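Local coordinates for occlusion-derived virus envelope protein E66 (Autographa californica nucleopolyhedrovirus, PDB 3VSN) that acts as a baculovirus envelope component essential for oral infectivity, with chondroitin lyase activity that may digest the chondroitin sulfate barrier of the host midgut, at residues A[333-338]-A[556-561]; A[361-366]-A[435-440]; A[524-527]-A[533-536]. All blocks are in the same frame, centred on the assembly; numbering follows the deposited sequence.

How the contacts relate
All three contacts lie in the beta-rich part of the chain that follows the alpha-helical domain. Contact 1 closes the longest loop, and contacts 2 and 3 follow one another inside it. Contact 1 joins the sheet holding strand 335-340 to the seven-stranded sheet holding strand 550-558. Contact 2 sets helix 359-364 against the turn between strands 426-434 and 440-449 of that same seven-stranded sheet. Contact 3 is a hairpin at the margin of another sheet. The contacts are about 20 to 25 Å apart, centre to centre. Contacts 1 and 2 touch where Leu556 CD1 packs 4.0 Å from Arg366 O. Contacts 1 and 2 join different elements to the seven-stranded sheet, while contact 3 pairs neighbouring strands within one sheet.

Contact 1. Residues A[333-338]-A[556-561]; sequences KTYYGS and LNVEGH
Thr334 and Tyr335 meet Val558 with chi1 values of 58° and 79°. With these torsions Thr334 OG1 and Tyr335 CG each lie between the backbone N and the carbonyl carbon of their own residue. Both side chains are thereby brought to one methyl, Val558 CG2.

CG2 is the shared point of the contact. It lies 3.6 Å from Thr334 OG1 and 3.6 Å from Tyr335 CD1. It approaches the tyrosine ring obliquely and also sits 3.9 Å from Tyr335 CB. The other methyl, Val558 CG1, packs 4.0 Å from Thr334 CB. The threonine methyl points a different way. Thr334 CG2 comes within 3.9 Å of His561 CE1, again oblique to the ring plane.

A type II turn from Val558 to His561 brings the histidine round to this side. It is closed by a hydrogen bond of 2.9 Å from His561 N to Val558 O. Gly560 takes the third position of the turn, with a positive phi of 90°. The contact thus joins the loop leading into strand 335-340 to the end of strand 550-558 with its turn. Strand 367-370 packs alongside.

The polar ends find their partners elsewhere. Thr334 OG1 is hydrogen-bonded to His451 ND1, and Tyr335 OH to Tyr449 O. The His451 ring also meets that of His561. His451, between strands 440-449 and 452-461, thus meets residues of both segments.

The direct contact is therefore van der Waals packing. Val558 CG2 packs on both Thr334 and Tyr335, and CG1 on Thr334 alone. The contact itself is apolar, while its two hydroxyls are satisfied by His451 and Tyr449.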
ATOM      1  N   LYS A 333     -13.325  -3.584 -12.462  1.00 12.37           N
ATOM      2  CA  LYS A 333     -13.585  -5.014 -12.617  1.00 12.77           C
ATOM      3  C   LYS A 333     -12.385  -5.745 -13.235  1.00 12.56           C
ATOM      4  O   LYS A 333     -12.232  -6.949 -13.051  1.00 12.68           O
ATOM      5  CB  LYS A 333     -14.844  -5.243 -13.462  1.00 13.37           C
ATOM      6  CG  LYS A 333     -16.132  -4.762 -12.798  1.00 13.97           C
ATOM      7  CD  LYS A 333     -17.346  -4.959 -13.694  1.00 14.60           C
ATOM      8  CE  LYS A 333     -18.582  -4.335 -13.056  1.00 15.15           C
ATOM      9  NZ  LYS A 333     -19.768  -4.384 -13.955  1.00 15.78           N
ATOM     10  N   THR A 334     -11.533  -5.009 -13.950  1.00 12.05           N
ATOM     11  CA  THR A 334     -10.443  -5.624 -14.715  1.00 11.82           C
ATOM     12  C   THR A 334      -9.029  -5.296 -14.236  1.00 11.66           C
ATOM     13  O   THR A 334      -8.102  -6.080 -14.470  1.00 11.75           O
ATOM     14  CB  THR A 334     -10.544  -5.294 -16.222  1.00 11.78           C
ATOM     15  OG1 THR A 334     -10.536  -3.872 -16.411  1.00 11.73           O
ATOM     16  CG2 THR A 334     -11.812  -5.897 -16.830  1.00 11.83           C
ATOM     17  N   TYR A 335      -8.846  -4.152 -13.579  1.00 11.45           N
ATOM     18  CA  TYR A 335      -7.500  -3.766 -13.142  1.00 11.37           C
ATOM     19  C   TYR A 335      -7.410  -2.967 -11.845  1.00 11.32           C
ATOM     20  O   TYR A 335      -8.397  -2.411 -11.362  1.00 11.34           O
ATOM     21  CB  TYR A 335      -6.722  -3.067 -14.274  1.00 11.18           C
ATOM     22  CG  TYR A 335      -7.044  -1.602 -14.544  1.00 11.02           C
ATOM     23  CD1 TYR A 335      -7.942  -1.237 -15.551  1.00 10.96           C
ATOM     24  CD2 TYR A 335      -6.412  -0.582 -13.827  1.00 10.91           C
ATOM     25  CE1 TYR A 335      -8.214   0.100 -15.822  1.00 10.98           C
ATOM     26  CE2 TYR A 335      -6.683   0.755 -14.086  1.00 11.06           C
ATOM     27  CZ  TYR A 335      -7.581   1.092 -15.086  1.00 10.92           C
ATOM     28  OH  TYR A 335      -7.838   2.421 -15.349  1.00 10.97           O
ATOM     29  N   TYR A 336      -6.206  -2.961 -11.282  1.00 11.41           N
ATOM     30  CA  TYR A 336      -5.824  -2.049 -10.215  1.00 11.51           C
ATOM     31  C   TYR A 336      -4.748  -1.145 -10.796  1.00 11.55           C
ATOM     32  O   TYR A 336      -3.776  -1.629 -11.376  1.00 11.53           O
ATOM     33  CB  TYR A 336      -5.276  -2.823  -9.004  1.00 11.69           C
ATOM     34  CG  TYR A 336      -4.532  -1.957  -8.001  1.00 11.84           C
ATOM     35  CD1 TYR A 336      -5.210  -1.309  -6.970  1.00 11.89           C
ATOM     36  CD2 TYR A 336      -3.150  -1.780  -8.091  1.00 11.94           C
ATOM     37  CE1 TYR A 336      -4.532  -0.513  -6.055  1.00 11.95           C
ATOM     38  CE2 TYR A 336      -2.466  -0.981  -7.188  1.00 12.01           C
ATOM     39  CZ  TYR A 336      -3.160  -0.353  -6.169  1.00 12.06           C
ATOM     40  OH  TYR A 336      -2.481   0.443  -5.270  1.00 12.14           O
ATOM     41  N   GLY A 337      -4.931   0.163 -10.664  1.00 11.63           N
ATOM     42  CA  GLY A 337      -3.918   1.127 -11.093  1.00 11.84           C
ATOM     43  C   GLY A 337      -3.736   2.189 -10.030  1.00 12.05           C
ATOM     44  O   GLY A 337      -4.694   2.553  -9.350  1.00 12.08           O
ATOM     45  N   SER A 338      -2.514   2.692  -9.880  1.00 12.36           N
ATOM     46  CA  SER A 338      -2.255   3.746  -8.896  1.00 12.52           C
ATOM     47  C   SER A 338      -1.030   4.574  -9.246  1.00 12.60           C
ATOM     48  O   SER A 338      -0.063   4.058  -9.810  1.00 12.87           O
ATOM     49  CB  SER A 338      -2.089   3.138  -7.498  1.00 12.83           C
ATOM     50  OG  SER A 338      -2.045   4.146  -6.499  1.00 13.23           O
ATOM     51  N   LEU A 556      -1.470   1.937 -21.787  1.00 12.12           N
ATOM     52  CA  LEU A 556      -1.609   0.527 -21.468  1.00 12.32           C
ATOM     53  C   LEU A 556      -3.096   0.180 -21.494  1.00 12.49           C
ATOM     54  O   LEU A 556      -3.925   1.006 -21.112  1.00 11.98           O
ATOM     55  CB  LEU A 556      -1.009   0.225 -20.089  1.00 12.22           C
ATOM     56  CG  LEU A 556       0.482   0.520 -19.839  1.00 12.32           C
ATOM     57  CD1 LEU A 556       0.846   0.231 -18.387  1.00 12.19           C
ATOM     58  CD2 LEU A 556       1.389  -0.268 -20.779  1.00 12.03           C
ATOM     59  N   ASN A 557      -3.418  -1.021 -21.971  1.00 12.97           N
ATOM     60  CA  ASN A 557      -4.778  -1.564 -21.947  1.00 13.84           C
ATOM     61  C   ASN A 557      -4.786  -2.887 -21.237  1.00 13.62           C
ATOM     62  O   ASN A 557      -3.810  -3.635 -21.321  1.00 13.59           O
ATOM     63  CB  ASN A 557      -5.272  -1.879 -23.361  1.00 15.23           C
ATOM     64  CG  ASN A 557      -5.619  -0.652 -24.148  1.00 16.56           C
ATOM     65  OD1 ASN A 557      -6.357   0.213 -23.680  1.00 18.04           O
ATOM     66  ND2 ASN A 557      -5.111  -0.579 -25.364  1.00 17.00           N
ATOM     67  N   VAL A 558      -5.902  -3.199 -20.586  1.00 13.19           N
ATOM     68  CA  VAL A 558      -6.170  -4.562 -20.156  1.00 13.26           C
ATOM     69  C   VAL A 558      -6.320  -5.404 -21.425  1.00 13.50           C
ATOM     70  O   VAL A 558      -7.046  -5.020 -22.351  1.00 13.08           O
ATOM     71  CB  VAL A 558      -7.457  -4.663 -19.308  1.00 12.96           C
ATOM     72  CG1 VAL A 558      -7.750  -6.114 -18.943  1.00 13.01           C
ATOM     73  CG2 VAL A 558      -7.332  -3.822 -18.045  1.00 12.92           C
ATOM     74  N   GLU A 559      -5.617  -6.531 -21.468  1.00 14.00           N
ATOM     75  CA  GLU A 559      -5.690  -7.437 -22.614  1.00 14.96           C
ATOM     76  C   GLU A 559      -7.139  -7.812 -22.897  1.00 15.42           C
ATOM     77  O   GLU A 559      -7.885  -8.172 -21.985  1.00 15.41           O
ATOM     78  CB  GLU A 559      -4.844  -8.692 -22.374  1.00 15.20           C
ATOM     79  CG  GLU A 559      -4.722  -9.583 -23.602  1.00 16.00           C
ATOM     80  CD  GLU A 559      -3.769 -10.747 -23.415  1.00 16.58           C
ATOM     81  OE1 GLU A 559      -3.343 -11.019 -22.272  1.00 17.16           O
ATOM     82  OE2 GLU A 559      -3.451 -11.399 -24.426  1.00 16.97           O
ATOM     83  N   GLY A 560      -7.528  -7.706 -24.166  1.00 16.53           N
ATOM     84  CA  GLY A 560      -8.902  -7.958 -24.593  1.00 17.56           C
ATOM     85  C   GLY A 560      -9.814  -6.739 -24.563  1.00 18.29           C
ATOM     86  O   GLY A 560     -10.991  -6.842 -24.925  1.00 18.17           O
ATOM     87  N   HIS A 561      -9.281  -5.589 -24.137  1.00 18.55           N
ATOM     88  CA  HIS A 561     -10.077  -4.360 -23.974  1.00 19.17           C
ATOM     89  C   HIS A 561      -9.488  -3.148 -24.645  1.00 19.91           C
ATOM     90  O   HIS A 561      -8.952  -2.257 -23.969  1.00 21.04           O
ATOM     91  CB  HIS A 561     -10.283  -4.048 -22.495  1.00 19.22           C
ATOM     92  CG  HIS A 561     -11.197  -5.010 -21.789  1.00 19.51           C
ATOM     93  ND1 HIS A 561     -10.742  -6.103 -21.149  1.00 19.91           N
ATOM     94  CD2 HIS A 561     -12.578  -5.010 -21.637  1.00 19.67           C
ATOM     95  CE1 HIS A 561     -11.777  -6.771 -20.614  1.00 19.71           C
ATOM     96  NE2 HIS A 561     -12.902  -6.103 -20.916  1.00 20.37           N
TER

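Contact 2. Residues A[361-366]-A[435-440]; sequences LWTMAR and AEMNNL
Met364 and Leu440 reach toward each other tip to tip. Leu440 CD2 lies 3.7 Å from Met364 CE and 3.8 Å from Met364 SD, so one leucine methyl rests on the end of the thioether. The Met437 methyl comes in beside them. Met437 CE is 4.4 Å from Met364 CE and 3.6 Å from Thr363 OG1. Both methionines bend at chi3 (-81° in Met364, -69° in Met437), which swings their methyls into this shared patch.

Thr363 OG1 is hydrogen-bonded to Ala359 O, one helical turn back. Its hydroxyl is therefore satisfied even where it faces a methyl. On the other side, a type I' turn from Met437 to Leu440 holds the two apolar residues at its ends. Leu440 N hydrogen-bonds to Met437 O at 3.2 Å. Gln392 NE2 also hydrogen-bonds to Met437 O.

The contact is buried. The Thr363 side chain is about 10 Å from that of Glu350, a residue important for catalysis. Helix 359-364 packs here on the seven-stranded sheet: Thr363 touches Phe434 of strand 426-434, while Met364 touches Phe442 of strand 440-449 and Tyr457 of strand 452-461.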
ATOM      1  N   LEU A 361      11.146   3.509  -8.748  1.00 12.89           N
ATOM      2  CA  LEU A 361       9.872   2.796  -8.604  1.00 13.13           C
ATOM      3  C   LEU A 361       8.849   3.595  -7.788  1.00 13.20           C
ATOM      4  O   LEU A 361       7.667   3.634  -8.135  1.00 13.19           O
ATOM      5  CB  LEU A 361      10.094   1.407  -7.983  1.00 13.04           C
ATOM      6  CG  LEU A 361       8.892   0.466  -7.822  1.00 13.18           C
ATOM      7  CD1 LEU A 361       8.294   0.079  -9.170  1.00 13.00           C
ATOM      8  CD2 LEU A 361       9.292  -0.774  -7.038  1.00 13.12           C
ATOM      9  N   TRP A 362       9.310   4.247  -6.724  1.00 13.28           N
ATOM     10  CA  TRP A 362       8.434   5.053  -5.864  1.00 13.58           C
ATOM     11  C   TRP A 362       7.950   6.329  -6.499  1.00 13.34           C
ATOM     12  O   TRP A 362       6.914   6.871  -6.103  1.00 13.53           O
ATOM     13  CB  TRP A 362       9.147   5.403  -4.565  1.00 13.79           C
ATOM     14  CG  TRP A 362       9.252   4.275  -3.563  1.00 14.08           C
ATOM     15  CD1 TRP A 362       9.218   2.901  -3.801  1.00 14.29           C
ATOM     16  CD2 TRP A 362       9.448   4.407  -2.116  1.00 14.27           C
ATOM     17  NE1 TRP A 362       9.359   2.197  -2.626  1.00 14.34           N
ATOM     18  CE2 TRP A 362       9.505   3.041  -1.580  1.00 14.43           C
ATOM     19  CE3 TRP A 362       9.566   5.482  -1.241  1.00 14.41           C
ATOM     20  CZ2 TRP A 362       9.680   2.789  -0.226  1.00 14.57           C
ATOM     21  CZ3 TRP A 362       9.748   5.217   0.124  1.00 14.65           C
ATOM     22  CH2 TRP A 362       9.806   3.902   0.616  1.00 14.57           C
ATOM     23  N   THR A 363       8.698   6.834  -7.473  1.00 13.00           N
ATOM     24  CA  THR A 363       8.416   8.148  -8.047  1.00 12.48           C
ATOM     25  C   THR A 363       7.860   8.105  -9.465  1.00 12.31           C
ATOM     26  O   THR A 363       7.245   9.071  -9.920  1.00 12.17           O
ATOM     27  CB  THR A 363       9.674   9.039  -8.055  1.00 12.63           C
ATOM     28  OG1 THR A 363      10.723   8.394  -8.790  1.00 12.23           O
ATOM     29  CG2 THR A 363      10.141   9.319  -6.629  1.00 12.75           C
ATOM     30  N   MET A 364       8.071   6.996 -10.168  1.00 11.87           N
ATOM     31  CA  MET A 364       7.765   6.958 -11.596  1.00 11.84           C
ATOM     32  C   MET A 364       6.963   5.747 -12.073  1.00 11.82           C
ATOM     33  O   MET A 364       6.751   5.592 -13.277  1.00 11.49           O
ATOM     34  CB  MET A 364       9.056   7.108 -12.412  1.00 11.84           C
ATOM     35  CG  MET A 364       9.660   8.500 -12.349  1.00 11.93           C
ATOM     36  SD  MET A 364      11.206   8.634 -13.265  1.00 12.27           S
ATOM     37  CE  MET A 364      12.364   7.939 -12.088  1.00 12.16           C
ATOM     38  N   ALA A 365       6.514   4.893 -11.151  1.00 11.91           N
ATOM     39  CA  ALA A 365       5.643   3.776 -11.536  1.00 11.95           C
ATOM     40  C   ALA A 365       4.346   4.320 -12.128  1.00 11.96           C
ATOM     41  O   ALA A 365       3.625   5.075 -11.473  1.00 11.94           O
ATOM     42  CB  ALA A 365       5.349   2.865 -10.351  1.00 12.00           C
ATOM     43  N   ARG A 366       4.082   3.954 -13.379  1.00 11.86           N
ATOM     44  CA  ARG A 366       2.860   4.331 -14.086  1.00 11.93           C
ATOM     45  C   ARG A 366       2.331   3.077 -14.761  1.00 11.98           C
ATOM     46  O   ARG A 366       2.578   2.838 -15.945  1.00 12.19           O
ATOM     47  CB  ARG A 366       3.139   5.431 -15.122  1.00 11.89           C
ATOM     48  CG  ARG A 366       3.809   6.684 -14.572  1.00 11.85           C
ATOM     49  CD  ARG A 366       2.875   7.474 -13.669  1.00 12.13           C
ATOM     50  NE  ARG A 366       3.434   8.778 -13.317  1.00 12.32           N
ATOM     51  CZ  ARG A 366       4.169   9.015 -12.233  1.00 12.37           C
ATOM     52  NH1 ARG A 366       4.451   8.035 -11.377  1.00 12.27           N
ATOM     53  NH2 ARG A 366       4.630  10.237 -12.006  1.00 12.44           N
ATOM     54  N   ALA A 435      16.747  16.287  -6.580  1.00 14.44           N
ATOM     55  CA  ALA A 435      18.180  16.591  -6.496  1.00 14.86           C
ATOM     56  C   ALA A 435      19.051  15.330  -6.475  1.00 15.32           C
ATOM     57  O   ALA A 435      20.086  15.279  -7.139  1.00 15.39           O
ATOM     58  CB  ALA A 435      18.477  17.467  -5.283  1.00 14.77           C
ATOM     59  N   GLU A 436      18.608  14.313  -5.738  1.00 15.58           N
ATOM     60  CA  GLU A 436      19.398  13.093  -5.532  1.00 15.85           C
ATOM     61  C   GLU A 436      19.364  12.119  -6.714  1.00 15.86           C
ATOM     62  O   GLU A 436      20.112  11.142  -6.738  1.00 15.83           O
ATOM     63  CB  GLU A 436      18.966  12.381  -4.242  1.00 16.48           C
ATOM     64  CG  GLU A 436      19.168  13.187  -2.962  1.00 16.88           C
ATOM     65  CD  GLU A 436      18.068  14.209  -2.698  1.00 17.41           C
ATOM     66  OE1 GLU A 436      17.037  14.211  -3.405  1.00 17.30           O
ATOM     67  OE2 GLU A 436      18.237  15.022  -1.769  1.00 18.20           O
ATOM     68  N   MET A 437      18.492  12.376  -7.686  1.00 15.67           N
ATOM     69  CA  MET A 437      18.470  11.582  -8.914  1.00 15.65           C
ATOM     70  C   MET A 437      18.995  12.399 -10.089  1.00 15.49           C
ATOM     71  O   MET A 437      18.378  12.441 -11.159  1.00 15.01           O
ATOM     72  CB  MET A 437      17.068  11.019  -9.194  1.00 15.88           C
ATOM     73  CG  MET A 437      16.646   9.936  -8.208  1.00 16.36           C
ATOM     74  SD  MET A 437      15.211   8.953  -8.701  1.00 17.08           S
ATOM     75  CE  MET A 437      13.901  10.165  -8.565  1.00 16.35           C
ATOM     76  N   ASN A 438      20.144  13.046  -9.875  1.00 15.29           N
ATOM     77  CA  ASN A 438      20.826  13.810 -10.921  1.00 15.37           C
ATOM     78  C   ASN A 438      19.996  15.006 -11.422  1.00 15.04           C
ATOM     79  O   ASN A 438      20.030  15.350 -12.610  1.00 14.92           O
ATOM     80  CB  ASN A 438      21.208  12.861 -12.071  1.00 15.78           C
ATOM     81  CG  ASN A 438      22.106  13.507 -13.100  1.00 16.18           C
ATOM     82  OD1 ASN A 438      22.970  14.313 -12.767  1.00 16.75           O
ATOM     83  ND2 ASN A 438      21.906  13.149 -14.366  1.00 16.16           N
ATOM     84  N   ASN A 439      19.258  15.635 -10.505  1.00 14.77           N
ATOM     85  CA  ASN A 439      18.345  16.744 -10.829  1.00 14.73           C
ATOM     86  C   ASN A 439      17.270  16.390 -11.862  1.00 14.32           C
ATOM     87  O   ASN A 439      16.806  17.260 -12.608  1.00 14.14           O
ATOM     88  CB  ASN A 439      19.112  18.014 -11.251  1.00 15.49           C
ATOM     89  CG  ASN A 439      19.547  18.867 -10.068  1.00 16.43           C
ATOM     90  OD1 ASN A 439      20.499  19.642 -10.170  1.00 17.60           O
ATOM     91  ND2 ASN A 439      18.844  18.743  -8.949  1.00 16.19           N
ATOM     92  N   LEU A 440      16.884  15.114 -11.905  1.00 13.78           N
ATOM     93  CA  LEU A 440      15.766  14.676 -12.741  1.00 13.48           C
ATOM     94  C   LEU A 440      14.534  15.515 -12.452  1.00 13.30           C
ATOM     95  O   LEU A 440      14.150  15.700 -11.292  1.00 13.63           O
ATOM     96  CB  LEU A 440      15.443  13.192 -12.517  1.00 13.53           C
ATOM     97  CG  LEU A 440      14.198  12.634 -13.228  1.00 13.58           C
ATOM     98  CD1 LEU A 440      14.421  12.490 -14.730  1.00 13.68           C
ATOM     99  CD2 LEU A 440      13.795  11.308 -12.608  1.00 13.58           C
TER

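Contact 3. Residues A[524-527]-A[533-536]; sequences LTVR and VELV
Arg527 and Leu535 form the hydrogen-bonded pair of this antiparallel contact. Arg527 N donates to Leu535 O at 3.1 Å, and Leu535 N donates to Arg527 O at 2.8 Å. The first is the straighter at the hydrogen, 160° against 145°. The neighbouring pair, Val526 with Val536, is non-hydrogen-bonded. Two CA-H...O contacts accompany this pair: Val536 CA lies 3.3 Å from Thr525 O, and Val526 CA lies 3.3 Å from Leu535 O.

Apolar packing is found on the face of Val526 and Val536. The closest methyls of these two valines, both CG2, are 4.4 Å apart. Val536 CG1 packs more tightly on Leu524, 3.8 Å from its CB. On the other face, Leu535 and Arg527 lie side by side and point the same way. Leu535 CD1 comes 3.7 Å from Arg527 NH2, oblique to the guanidinium plane.

The charged groups have partners beyond the pair. The Arg527 chain turns at chi3 (63°), and its NE makes a salt bridge with Glu537 OE2. Its NH1 hydrogen-bonds to Leu394 O. Glu534 has an extended chain that crosses Val526 diagonally, with OE2 3.5 Å from Val526 CG1. Glu534 OE1 makes a salt bridge with Arg479 NE and accepts a hydrogen bond from Phe490 N, while OE2 accepts one from Glu491 N. Arginine and the amides at the start of helix 490-496 would probably stabilise the charged form of this buried carboxylate.

The contact lies away from the catalytic residues. Strand 533-540 pairs on its other side with strand 472-480. Strands 525-530 and 533-540 make an antiparallel beta hairpin, and strand 525-530 forms an edge of the four-stranded sheet within the chain.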
ATOM      1  N   LEU A 524       8.492   2.766 -30.100  1.00 12.87           N
ATOM      2  CA  LEU A 524       8.743   1.702 -29.136  1.00 12.72           C
ATOM      3  C   LEU A 524       9.865   0.807 -29.635  1.00 12.70           C
ATOM      4  O   LEU A 524       9.843   0.357 -30.782  1.00 12.78           O
ATOM      5  CB  LEU A 524       7.478   0.869 -28.915  1.00 12.48           C
ATOM      6  CG  LEU A 524       6.191   1.582 -28.489  1.00 12.71           C
ATOM      7  CD1 LEU A 524       5.032   0.592 -28.445  1.00 12.64           C
ATOM      8  CD2 LEU A 524       6.360   2.274 -27.144  1.00 12.44           C
ATOM      9  N   THR A 525      10.846   0.564 -28.769  1.00 12.63           N
ATOM     10  CA  THR A 525      11.963  -0.320 -29.088  1.00 12.70           C
ATOM     11  C   THR A 525      12.198  -1.294 -27.939  1.00 12.65           C
ATOM     12  O   THR A 525      11.788  -1.035 -26.802  1.00 12.26           O
ATOM     13  CB  THR A 525      13.256   0.464 -29.400  1.00 12.89           C
ATOM     14  OG1 THR A 525      13.506   1.415 -28.358  1.00 13.08           O
ATOM     15  CG2 THR A 525      13.141   1.191 -30.741  1.00 12.79           C
ATOM     16  N   VAL A 526      12.847  -2.412 -28.251  1.00 12.65           N
ATOM     17  CA  VAL A 526      13.053  -3.506 -27.299  1.00 12.79           C
ATOM     18  C   VAL A 526      14.520  -3.596 -26.880  1.00 13.41           C
ATOM     19  O   VAL A 526      15.414  -3.518 -27.722  1.00 13.26           O
ATOM     20  CB  VAL A 526      12.602  -4.855 -27.906  1.00 12.70           C
ATOM     21  CG1 VAL A 526      12.907  -6.016 -26.963  1.00 12.63           C
ATOM     22  CG2 VAL A 526      11.117  -4.819 -28.243  1.00 12.51           C
ATOM     23  N   ARG A 527      14.757  -3.771 -25.580  1.00 13.99           N
ATOM     24  CA  ARG A 527      16.112  -3.887 -25.043  1.00 14.59           C
ATOM     25  C   ARG A 527      16.115  -4.667 -23.730  1.00 15.11           C
ATOM     26  O   ARG A 527      15.152  -4.592 -22.965  1.00 15.01           O
ATOM     27  CB  ARG A 527      16.705  -2.491 -24.820  1.00 14.64           C
ATOM     28  CG  ARG A 527      18.163  -2.468 -24.385  1.00 14.75           C
ATOM     29  CD  ARG A 527      18.652  -1.037 -24.213  1.00 14.81           C
ATOM     30  NE  ARG A 527      17.918  -0.344 -23.155  1.00 14.66           N
ATOM     31  CZ  ARG A 527      18.258  -0.347 -21.869  1.00 14.73           C
ATOM     32  NH1 ARG A 527      19.336  -1.004 -21.453  1.00 14.42           N
ATOM     33  NH2 ARG A 527      17.512   0.307 -20.992  1.00 14.76           N
ATOM     34  N   VAL A 533      15.766  -9.088 -17.126  1.00 17.12           N
ATOM     35  CA  VAL A 533      14.739  -8.131 -17.547  1.00 16.49           C
ATOM     36  C   VAL A 533      14.724  -7.900 -19.063  1.00 16.12           C
ATOM     37  O   VAL A 533      15.780  -7.825 -19.697  1.00 15.83           O
ATOM     38  CB  VAL A 533      14.929  -6.777 -16.818  1.00 16.49           C
ATOM     39  CG1 VAL A 533      13.920  -5.739 -17.295  1.00 16.40           C
ATOM     40  CG2 VAL A 533      14.814  -6.955 -15.309  1.00 16.42           C
ATOM     41  N   GLU A 534      13.520  -7.799 -19.631  1.00 15.68           N
ATOM     42  CA  GLU A 534      13.328  -7.308 -21.000  1.00 15.51           C
ATOM     43  C   GLU A 534      12.378  -6.102 -20.973  1.00 14.89           C
ATOM     44  O   GLU A 534      11.415  -6.077 -20.194  1.00 14.71           O
ATOM     45  CB  GLU A 534      12.782  -8.410 -21.920  1.00 16.46           C
ATOM     46  CG  GLU A 534      12.894  -8.100 -23.410  1.00 17.61           C
ATOM     47  CD  GLU A 534      12.199  -9.121 -24.305  1.00 18.55           C
ATOM     48  OE1 GLU A 534      11.299  -9.852 -23.824  1.00 19.06           O
ATOM     49  OE2 GLU A 534      12.544  -9.181 -25.512  1.00 19.45           O
ATOM     50  N   LEU A 535      12.656  -5.111 -21.818  1.00 13.89           N
ATOM     51  CA  LEU A 535      11.882  -3.868 -21.839  1.00 13.47           C
ATOM     52  C   LEU A 535      11.350  -3.514 -23.216  1.00 13.00           C
ATOM     53  O   LEU A 535      11.970  -3.823 -24.234  1.00 12.79           O
ATOM     54  CB  LEU A 535      12.743  -2.687 -21.370  1.00 13.28           C
ATOM     55  CG  LEU A 535      13.503  -2.721 -20.045  1.00 13.52           C
ATOM     56  CD1 LEU A 535      14.447  -1.528 -19.976  1.00 13.35           C
ATOM     57  CD2 LEU A 535      12.549  -2.721 -18.857  1.00 13.50           C
ATOM     58  N   VAL A 536      10.194  -2.857 -23.227  1.00 12.72           N
ATOM     59  CA  VAL A 536       9.782  -2.014 -24.346  1.00 12.41           C
ATOM     60  C   VAL A 536       9.947  -0.594 -23.816  1.00 12.35           C
ATOM     61  O   VAL A 536       9.449  -0.272 -22.732  1.00 12.26           O
ATOM     62  CB  VAL A 536       8.320  -2.259 -24.760  1.00 12.47           C
ATOM     63  CG1 VAL A 536       7.907  -1.299 -25.871  1.00 12.41           C
ATOM     64  CG2 VAL A 536       8.119  -3.703 -25.202  1.00 12.67           C
TER